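Putative integron gene cassette protein (Uncultured bacterium, PDB 3GHJ) is of unknown function but adopts the glyoxalase/bleomycin resistance/dioxygenase fold, many of whose members bind metals or small molecules. Local coordinates at residues V34-L39 with D130-A135; N38-S43 with L77-E82; S43-E48 with L126-P131. The protein carries 1 engineered substitution. All coordinates share one frame; numbering follows the deposited sequence. Where two conformers were deposited one is given.

Contact 1: residues V34-L39 with D130-A135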
loop_
_atom_site.group_PDB
_atom_site.type_symbol
_atom_site.label_atom_id
_atom_site.label_comp_id
_atom_site.label_asym_id
_atom_site.label_seq_id
_atom_site.Cartn_x
_atom_site.Cartn_y
_atom_site.Cartn_z
ATOM N N VAL A 34 -0.666 -7.586 3.692
ATOM C CA VAL A 34 -2.087 -7.748 3.996
ATOM C C VAL A 34 -2.249 -8.934 4.934
ATOM O O VAL A 34 -1.894 -10.065 4.579
ATOM C CB VAL A 34 -2.888 -8.013 2.713
ATOM C CG1 VAL A 34 -4.375 -8.105 3.025
ATOM C CG2 VAL A 34 -2.629 -6.900 1.688
ATOM N N LYS A 35 -2.764 -8.681 6.135
ATOM C CA LYS A 35 -3.033 -9.761 7.084
ATOM C C LYS A 35 -4.278 -10.520 6.663
ATOM O O LYS A 35 -5.327 -9.923 6.435
ATOM C CB LYS A 35 -3.214 -9.208 8.501
ATOM C CG LYS A 35 -2.038 -8.380 8.996
ATOM C CD LYS A 35 -0.753 -9.185 9.034
ATOM C CE LYS A 35 0.385 -8.370 9.634
ATOM N NZ LYS A 35 1.620 -9.188 9.797
ATOM N N VAL A 36 -4.163 -11.839 6.554
ATOM C CA VAL A 36 -5.282 -12.652 6.090
ATOM C C VAL A 36 -5.613 -13.771 7.070
ATOM O O VAL A 36 -4.724 -14.324 7.712
ATOM C CB VAL A 36 -5.006 -13.251 4.684
ATOM C CG1 VAL A 36 -4.625 -12.137 3.709
ATOM C CG2 VAL A 36 -3.906 -14.316 4.733
ATOM N N LYS A 37 -6.893 -14.106 7.161
ATOM C CA LYS A 37 -7.328 -15.195 8.042
ATOM C C LYS A 37 -6.973 -16.580 7.500
ATOM O O LYS A 37 -6.690 -17.501 8.270
ATOM C CB LYS A 37 -8.831 -15.099 8.308
ATOM C CG LYS A 37 -9.216 -13.951 9.237
ATOM C CD LYS A 37 -8.811 -14.229 10.680
ATOM C CE LYS A 37 -9.287 -13.120 11.611
ATOM N NZ LYS A 37 -9.146 -13.505 13.045
ATOM N N ASN A 38 -6.985 -16.726 6.181
ATOM C CA ASN A 38 -6.744 -18.011 5.544
ATOM C C ASN A 38 -5.909 -17.782 4.294
ATOM O O ASN A 38 -6.382 -17.180 3.323
ATOM C CB ASN A 38 -8.082 -18.675 5.200
ATOM C CG ASN A 38 -7.922 -20.072 4.615
ATOM O OD1 ASN A 38 -7.224 -20.275 3.627
ATOM N ND2 ASN A 38 -8.610 -21.041 5.214
ATOM N N LEU A 39 -4.671 -18.256 4.328
ATOM C CA LEU A 39 -3.737 -17.990 3.239
ATOM C C LEU A 39 -4.263 -18.517 1.909
ATOM O O LEU A 39 -4.166 -17.838 0.891
ATOM C CB LEU A 39 -2.355 -18.569 3.530
ATOM C CG LEU A 39 -1.254 -18.105 2.571
ATOM C CD1 LEU A 39 -1.076 -16.584 2.660
ATOM C CD2 LEU A 39 0.051 -18.814 2.885
ATOM N N ASP A 130 -12.098 -7.650 0.345
ATOM C CA ASP A 130 -11.470 -8.945 0.143
ATOM C C ASP A 130 -12.110 -9.960 1.116
ATOM O O ASP A 130 -13.049 -9.605 1.840
ATOM C CB ASP A 130 -9.925 -8.850 0.235
ATOM C CG ASP A 130 -9.393 -8.879 1.656
ATOM O OD1 ASP A 130 -10.163 -8.728 2.622
ATOM O OD2 ASP A 130 -8.166 -9.049 1.786
ATOM N N PRO A 131 -11.649 -11.218 1.110
ATOM C CA PRO A 131 -12.316 -12.216 1.964
ATOM C C PRO A 131 -12.194 -11.932 3.455
ATOM O O PRO A 131 -12.927 -12.517 4.262
ATOM C CB PRO A 131 -11.576 -13.511 1.618
ATOM C CG PRO A 131 -11.141 -13.305 0.199
ATOM C CD PRO A 131 -10.736 -11.851 0.141
ATOM N N ASN A 132 -11.273 -11.047 3.818
ATOM C CA ASN A 132 -11.034 -10.684 5.207
ATOM C C ASN A 132 -11.815 -9.448 5.611
ATOM O O ASN A 132 -11.700 -8.981 6.748
ATOM C CB ASN A 132 -9.543 -10.393 5.367
ATOM C CG ASN A 132 -8.693 -11.493 4.787
ATOM O OD1 ASN A 132 -8.056 -11.333 3.724
ATOM N ND2 ASN A 132 -8.697 -12.632 5.447
ATOM N N GLY A 133 -12.576 -8.885 4.681
ATOM C CA GLY A 133 -13.284 -7.655 4.954
ATOM C C GLY A 133 -12.400 -6.424 4.912
ATOM O O GLY A 133 -12.803 -5.357 5.367
ATOM N N HIS A 134 -11.197 -6.551 4.364
ATOM C CA HIS A 134 -10.410 -5.343 4.174
ATOM C C HIS A 134 -11.096 -4.440 3.170
ATOM O O HIS A 134 -11.836 -4.907 2.286
ATOM C CB HIS A 134 -8.992 -5.673 3.726
ATOM C CG HIS A 134 -8.200 -6.361 4.783
ATOM N ND1 HIS A 134 -8.179 -5.921 6.089
ATOM C CD2 HIS A 134 -7.430 -7.474 4.741
ATOM C CE1 HIS A 134 -7.418 -6.730 6.806
ATOM N NE2 HIS A 134 -6.946 -7.675 6.011
ATOM N N ALA A 135 -10.875 -3.143 3.327
ATOM C CA ALA A 135 -11.497 -2.149 2.472
ATOM C C ALA A 135 -10.601 -1.889 1.272
ATOM O O ALA A 135 -9.679 -1.069 1.340
ATOM C CB ALA A 135 -11.730 -0.862 3.268
#
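V34 places CG1 opposite its own backbone nitrogen (chi1 -177°), and H134 turns its ring back beside its backbone nitrogen (chi1 -67°); the two side chains lie alongside each other, running in opposite directions, with V34 CG1 3.6 Å from H134 CD2. In this glyoxalase/bleomycin resistance fold of paired βαβββ units, the contact joins the end of strand 28-36 to the hairpin loop between strands 123-129 and 135-140 of the other sheet. H134 NE2 donates to K35 O (2.8 Å, 167°), with the oxygen in the imidazole plane and the donor in the carbonyl plane. Histidine suits this place because its other ring nitrogen, ND1, accepts from Q87 N; the two bonds together hold the ring's rotation, consistent with the proton on NE2. Farther along, V36 lays its branched, buried side chain against that of N132, which also meets the first carbons of K37. The loop itself is a type I turn from D130 to G133, and G133 takes a positive phi that glycine readily adopts. D130 OD2 takes the hydroxyl of Y46 on helix 39-49. D130 OD1 closes an Asx turn by accepting from N132 N (2.8 Å) and, just past the turn, also from H134 N (3.0 Å), the two donors arriving from opposite faces of the carboxylate.

Contact 2: residues N38-S43 with L77-E82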
loop_
_atom_site.group_PDB
_atom_site.type_symbol
_atom_site.label_atom_id
_atom_site.label_comp_id
_atom_site.label_asym_id
_atom_site.label_seq_id
_atom_site.Cartn_x
_atom_site.Cartn_y
_atom_site.Cartn_z
ATOM N N ASN A 38 -6.985 -16.726 6.181
ATOM C CA ASN A 38 -6.744 -18.011 5.544
ATOM C C ASN A 38 -5.909 -17.782 4.294
ATOM O O ASN A 38 -6.382 -17.180 3.323
ATOM C CB ASN A 38 -8.082 -18.675 5.200
ATOM C CG ASN A 38 -7.922 -20.072 4.615
ATOM O OD1 ASN A 38 -7.224 -20.275 3.627
ATOM N ND2 ASN A 38 -8.610 -21.041 5.214
ATOM N N LEU A 39 -4.671 -18.256 4.328
ATOM C CA LEU A 39 -3.737 -17.990 3.239
ATOM C C LEU A 39 -4.263 -18.517 1.909
ATOM O O LEU A 39 -4.166 -17.838 0.891
ATOM C CB LEU A 39 -2.355 -18.569 3.530
ATOM C CG LEU A 39 -1.254 -18.105 2.571
ATOM C CD1 LEU A 39 -1.076 -16.584 2.660
ATOM C CD2 LEU A 39 0.051 -18.814 2.885
ATOM N N GLU A 40 -4.823 -19.724 1.909
ATOM C CA GLU A 40 -5.293 -20.316 0.661
ATOM C C GLU A 40 -6.484 -19.562 0.086
ATOM O O GLU A 40 -6.530 -19.268 -1.107
ATOM C CB GLU A 40 -5.642 -21.797 0.858
ATOM C CG GLU A 40 -4.430 -22.712 1.031
ATOM C CD GLU A 40 -3.765 -22.596 2.397
ATOM O OE1 GLU A 40 -4.445 -22.223 3.380
ATOM O OE2 GLU A 40 -2.552 -22.893 2.492
ATOM N N LYS A 41 -7.459 -19.250 0.931
ATOM C CA LYS A 41 -8.648 -18.575 0.445
ATOM C C LYS A 41 -8.311 -17.168 -0.041
ATOM O O LYS A 41 -8.845 -16.705 -1.047
ATOM C CB LYS A 41 -9.740 -18.538 1.514
ATOM C CG LYS A 41 -10.300 -19.927 1.851
ATOM C CD LYS A 41 -11.500 -19.840 2.779
ATOM C CE LYS A 41 -12.075 -21.226 3.054
ATOM N NZ LYS A 41 -13.099 -21.198 4.136
ATOM N N SER A 42 -7.434 -16.484 0.681
ATOM C CA SER A 42 -7.050 -15.150 0.236
ATOM C C SER A 42 -6.177 -15.206 -1.019
ATOM O O SER A 42 -6.355 -14.396 -1.929
ATOM C CB SER A 42 -6.374 -14.350 1.353
ATOM O OG SER A 42 -7.344 -13.851 2.262
ATOM N N SER A 43 -5.256 -16.161 -1.086
ATOM C CA SER A 43 -4.457 -16.309 -2.300
ATOM C C SER A 43 -5.364 -16.538 -3.510
ATOM O O SER A 43 -5.133 -15.984 -4.584
ATOM C CB SER A 43 -3.449 -17.448 -2.161
ATOM O OG SER A 43 -2.481 -17.161 -1.166
ATOM N N LEU A 77 0.604 -11.387 1.209
ATOM C CA LEU A 77 -0.425 -11.907 2.088
ATOM C C LEU A 77 0.254 -12.612 3.252
ATOM O O LEU A 77 1.161 -13.417 3.045
ATOM C CB LEU A 77 -1.332 -12.881 1.334
ATOM C CG LEU A 77 -1.942 -12.376 0.020
ATOM C CD1 LEU A 77 -2.814 -13.467 -0.587
ATOM C CD2 LEU A 77 -2.758 -11.104 0.238
ATOM N N GLN A 78 -0.164 -12.297 4.473
ATOM C CA GLN A 78 0.455 -12.890 5.660
ATOM C C GLN A 78 -0.632 -13.448 6.555
ATOM O O GLN A 78 -1.478 -12.705 7.034
ATOM C CB GLN A 78 1.254 -11.827 6.415
ATOM C CG GLN A 78 2.359 -11.210 5.574
ATOM C CD GLN A 78 3.085 -10.073 6.267
ATOM O OE1 GLN A 78 4.292 -9.893 6.090
ATOM N NE2 GLN A 78 2.354 -9.293 7.046
ATOM N N GLU A 79 -0.627 -14.757 6.772
ATOM C CA GLU A 79 -1.677 -15.353 7.577
ATOM C C GLU A 79 -1.556 -14.992 9.053
ATOM O O GLU A 79 -0.488 -15.131 9.655
ATOM C CB GLU A 79 -1.688 -16.871 7.416
ATOM C CG GLU A 79 -2.940 -17.529 7.960
ATOM C CD GLU A 79 -2.961 -19.014 7.678
ATOM O OE1 GLU A 79 -2.238 -19.761 8.373
ATOM O OE2 GLU A 79 -3.690 -19.431 6.760
ATOM N N GLU A 80 -2.651 -14.525 9.611
ATOM C CA GLU A 80 -2.779 -14.179 11.029
ATOM C C GLU A 80 -4.182 -14.570 11.488
ATOM O O GLU A 80 -5.122 -14.000 11.028
ATOM C CB GLU A 80 -2.600 -12.670 11.183
ATOM C CG GLU A 80 -1.199 -12.234 11.179
ATOM C CD GLU A 80 -0.907 -11.064 12.150
ATOM O OE1 GLU A 80 -1.832 -10.248 12.463
ATOM O OE2 GLU A 80 0.269 -10.984 12.555
ATOM N N LYS A 81 -4.309 -15.539 12.382
ATOM C CA LYS A 81 -5.622 -16.029 12.785
ATOM C C LYS A 81 -6.265 -15.266 13.944
ATOM O O LYS A 81 -7.435 -15.486 14.256
ATOM C CB LYS A 81 -5.557 -17.530 13.072
ATOM C CG LYS A 81 -5.050 -18.331 11.883
ATOM C CD LYS A 81 -5.275 -19.818 12.057
ATOM C CE LYS A 81 -4.999 -20.560 10.758
ATOM N NZ LYS A 81 -5.239 -22.024 10.882
ATOM N N GLU A 82 -5.514 -14.412 14.614
ATOM C CA GLU A 82 -6.022 -13.576 15.694
ATOM C C GLU A 82 -5.907 -12.054 15.446
ATOM O O GLU A 82 -5.162 -11.621 14.613
ATOM C CB GLU A 82 -5.309 -14.006 17.003
ATOM C CG GLU A 82 -5.318 -15.572 17.242
ATOM C CD GLU A 82 -5.255 -16.028 18.720
ATOM O OE1 GLU A 82 -4.649 -15.345 19.574
ATOM O OE2 GLU A 82 -5.775 -17.108 18.999
#
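N38 opens the helix 39-49 and brushes strand 77-79 with its backbone, its CA 3.6 Å from E79 OE2. This is a helix packed on a sheet in the glyoxalase-type fold: the helix start runs nearly antiparallel to the strand, the axes at 158°. Asparagine suits the N-cap, since its short side chain folds back and OD1 accepts from K41 N (2.9 Å). At L39 the strand supplies a second acceptor for the amides of the first helical turn. L39 N donates to E79 OE2 over 2.9 Å in an almost straight bond (166°), meeting the anti side of the carboxylate slightly out of its plane. E79 reaches this amide because its CG stands opposite its backbone N (chi1 -167°) and the chain beyond is extended. A carboxylate fits here, as the positive end of the helix dipole would probably favour its charge. The side chain of L39 crosses that of L77, L39 CD1 lying 3.9 Å from L77 CB, an apolar contact. E40 carries a carboxylate near that of E79, but R62 forms salt bridges to both and so probably offsets their repulsion. S42 is small enough to let the helix come down on L77, and its OG turns instead to N132. S43 likewise keeps its bulk low, with L77 CD1 3.7 Å from its backbone N. Its hydroxyl, also held by N64, donates to L39 O at 2.7 Å, while S43 N reaches the same oxygen from the opposite face.

Contact 3: residues S43-E48 with L126-P131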
loop_
_atom_site.group_PDB
_atom_site.type_symbol
_atom_site.label_atom_id
_atom_site.label_comp_id
_atom_site.label_asym_id
_atom_site.label_seq_id
_atom_site.Cartn_x
_atom_site.Cartn_y
_atom_site.Cartn_z
ATOM N N SER A 43 -5.256 -16.161 -1.086
ATOM C CA SER A 43 -4.457 -16.309 -2.300
ATOM C C SER A 43 -5.364 -16.538 -3.510
ATOM O O SER A 43 -5.133 -15.984 -4.584
ATOM C CB SER A 43 -3.449 -17.448 -2.161
ATOM O OG SER A 43 -2.481 -17.161 -1.166
ATOM N N GLN A 44 -6.399 -17.351 -3.334
ATOM C CA GLN A 44 -7.337 -17.609 -4.420
ATOM C C GLN A 44 -8.029 -16.326 -4.875
ATOM O O GLN A 44 -8.194 -16.091 -6.064
ATOM C CB GLN A 44 -8.362 -18.665 -3.998
ATOM C CG GLN A 44 -7.753 -20.042 -3.806
ATOM C CD GLN A 44 -8.718 -21.031 -3.182
ATOM O OE1 GLN A 44 -9.826 -20.673 -2.785
ATOM N NE2 GLN A 44 -8.297 -22.288 -3.091
ATOM N N PHE A 45 -8.424 -15.487 -3.925
ATOM C CA PHE A 45 -9.076 -14.229 -4.262
ATOM C C PHE A 45 -8.128 -13.301 -5.034
ATOM O O PHE A 45 -8.472 -12.775 -6.090
ATOM C CB PHE A 45 -9.577 -13.538 -2.994
ATOM C CG PHE A 45 -10.224 -12.198 -3.232
ATOM C CD1 PHE A 45 -9.464 -11.026 -3.250
ATOM C CD2 PHE A 45 -11.599 -12.104 -3.420
ATOM C CE1 PHE A 45 -10.063 -9.795 -3.466
ATOM C CE2 PHE A 45 -12.203 -10.877 -3.628
ATOM C CZ PHE A 45 -11.437 -9.722 -3.644
ATOM N N TYR A 46 -6.932 -13.095 -4.496
ATOM C CA TYR A 46 -6.002 -12.155 -5.113
ATOM C C TYR A 46 -5.483 -12.614 -6.477
ATOM O O TYR A 46 -5.210 -11.793 -7.344
ATOM C CB TYR A 46 -4.855 -11.814 -4.143
ATOM C CG TYR A 46 -5.285 -10.843 -3.053
ATOM C CD1 TYR A 46 -5.908 -11.290 -1.891
ATOM C CD2 TYR A 46 -5.112 -9.475 -3.212
ATOM C CE1 TYR A 46 -6.327 -10.397 -0.901
ATOM C CE2 TYR A 46 -5.528 -8.579 -2.232
ATOM C CZ TYR A 46 -6.130 -9.044 -1.087
ATOM O OH TYR A 46 -6.539 -8.145 -0.126
ATOM N N THR A 47 -5.371 -13.925 -6.678
ATOM C CA THR A 47 -4.910 -14.426 -7.969
ATOM C C THR A 47 -6.060 -14.631 -8.964
ATOM O O THR A 47 -5.968 -14.218 -10.115
ATOM C CB THR A 47 -4.102 -15.734 -7.826
ATOM O OG1 THR A 47 -4.925 -16.755 -7.241
ATOM C CG2 THR A 47 -2.871 -15.527 -6.962
ATOM N N GLU A 48 -7.150 -15.239 -8.519
ATOM C CA GLU A 48 -8.209 -15.612 -9.458
ATOM C C GLU A 48 -9.185 -14.478 -9.735
ATOM O O GLU A 48 -9.688 -14.344 -10.853
ATOM C CB GLU A 48 -8.959 -16.851 -8.961
ATOM C CG GLU A 48 -8.066 -18.070 -8.814
ATOM C CD GLU A 48 -8.803 -19.274 -8.259
ATOM O OE1 GLU A 48 -10.046 -19.219 -8.167
ATOM O OE2 GLU A 48 -8.140 -20.274 -7.914
ATOM N N LEU A 126 -13.796 2.874 -6.945
ATOM C CA LEU A 126 -14.688 1.773 -6.640
ATOM C C LEU A 126 -14.232 1.141 -5.346
ATOM O O LEU A 126 -13.030 1.028 -5.109
ATOM C CB LEU A 126 -14.618 0.698 -7.715
ATOM C CG LEU A 126 -15.095 1.086 -9.109
ATOM C CD1 LEU A 126 -14.740 -0.030 -10.063
ATOM C CD2 LEU A 126 -16.607 1.337 -9.073
ATOM N N TYR A 127 -15.178 0.687 -4.535
ATOM C CA TYR A 127 -14.863 0.095 -3.240
ATOM C C TYR A 127 -15.421 -1.308 -3.129
ATOM O O TYR A 127 -16.554 -1.566 -3.542
ATOM C CB TYR A 127 -15.431 0.959 -2.116
ATOM C CG TYR A 127 -14.807 2.329 -2.026
ATOM C CD1 TYR A 127 -15.425 3.435 -2.601
ATOM C CD2 TYR A 127 -13.588 2.516 -1.385
ATOM C CE1 TYR A 127 -14.848 4.698 -2.527
ATOM C CE2 TYR A 127 -13.005 3.777 -1.302
ATOM C CZ TYR A 127 -13.643 4.859 -1.870
ATOM O OH TYR A 127 -13.071 6.111 -1.785
ATOM N N PHE A 128 -14.640 -2.219 -2.569
ATOM C CA PHE A 128 -15.076 -3.597 -2.387
ATOM C C PHE A 128 -14.229 -4.243 -1.311
ATOM O O PHE A 128 -13.190 -3.699 -0.912
ATOM C CB PHE A 128 -14.970 -4.395 -3.697
ATOM C CG PHE A 128 -13.568 -4.487 -4.253
ATOM C CD1 PHE A 128 -13.040 -3.448 -5.003
ATOM C CD2 PHE A 128 -12.789 -5.615 -4.025
ATOM C CE1 PHE A 128 -11.746 -3.531 -5.526
ATOM C CE2 PHE A 128 -11.496 -5.708 -4.540
ATOM C CZ PHE A 128 -10.974 -4.663 -5.289
ATOM N N ALA A 129 -14.675 -5.398 -0.836
ATOM C CA ALA A 129 -14.001 -6.139 0.222
ATOM C C ALA A 129 -13.212 -7.325 -0.314
ATOM O O ALA A 129 -13.597 -7.941 -1.309
ATOM C CB ALA A 129 -15.026 -6.619 1.262
ATOM N N ASP A 130 -12.098 -7.650 0.345
ATOM C CA ASP A 130 -11.470 -8.945 0.143
ATOM C C ASP A 130 -12.110 -9.960 1.116
ATOM O O ASP A 130 -13.049 -9.605 1.840
ATOM C CB ASP A 130 -9.925 -8.850 0.235
ATOM C CG ASP A 130 -9.393 -8.879 1.656
ATOM O OD1 ASP A 130 -10.163 -8.728 2.622
ATOM O OD2 ASP A 130 -8.166 -9.049 1.786
ATOM N N PRO A 131 -11.649 -11.218 1.110
ATOM C CA PRO A 131 -12.316 -12.216 1.964
ATOM C C PRO A 131 -12.194 -11.932 3.455
ATOM O O PRO A 131 -12.927 -12.517 4.262
ATOM C CB PRO A 131 -11.576 -13.511 1.618
ATOM C CG PRO A 131 -11.141 -13.305 0.199
ATOM C CD PRO A 131 -10.736 -11.851 0.141
#
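F45 lies with one ring face under the start of the turn after strand 123-129, overlapping P131 CD and D130 CA. Both are CH-pi contacts: P131 CD stands 3.7 Å from the F45 ring centroid and 22° off its normal, while D130 CA is farther, at 4.2 Å. Here, in the glyoxalase/bleomycin resistance fold, helix 39-49 packs on the end of strand 123-129 and the turn that follows it. The ring reaches across because F45 CG extends opposite its own backbone N (chi1 178°), which turns the ring toward D130 and P131. Phenylalanine suits the site, since a flat apolar face accepts the polarised hydrogens next to the proline nitrogen and backbone amide, and proline offers a rigid, compact surface to lie on it. The far end of F45 comes up to the sheet: its CZ is 3.6 Å from A129 O and 4.1 Å from F128 CE2, the two phenylalanine rings meeting edge to edge. F128 in turn packs on L105 of helix 98-107 and meets the ring of F138, so F45 joins a larger aromatic and aliphatic core.

Y46, the next residue on the helix, works by a different chemistry. F45 CD1 sits 3.8 Å above one face of its ring, off toward the rim, and so partly covers that face. Tyrosine fits because its apolar ring reaches from the helix to the turn and ends in a hydroxyl donor. Carboxylate and Y46 ring planes stand almost perpendicular, 87° apart. The hydroxyl Y46 OH donates to D130 OD2 at 2.7 Å, meeting that oxygen on its anti side and somewhat out of the carboxylate plane.

How the contacts relate
Contacts 1 and 3 are buried and share D130 and P131, so one turn receives both strand 28-36 and helix 39-49. Contact 2 lies farther from the chain centre, is only partly buried, and ties the start of the same helix to strand 73-79, the sheet neighbour of strand 28-36. Chemistry follows place: contact 2 combines leucine packing with charged groups at the more exposed end of the helix, contact 1 relies on an imidazole held between backbone groups, and contact 3 is chiefly aromatic with one buried hydroxyl-carboxylate bond. They also touch directly, V34 CG1 against Y46 OH and L77 CD2 against Y46 CD1, making Y46 a meeting point of all three.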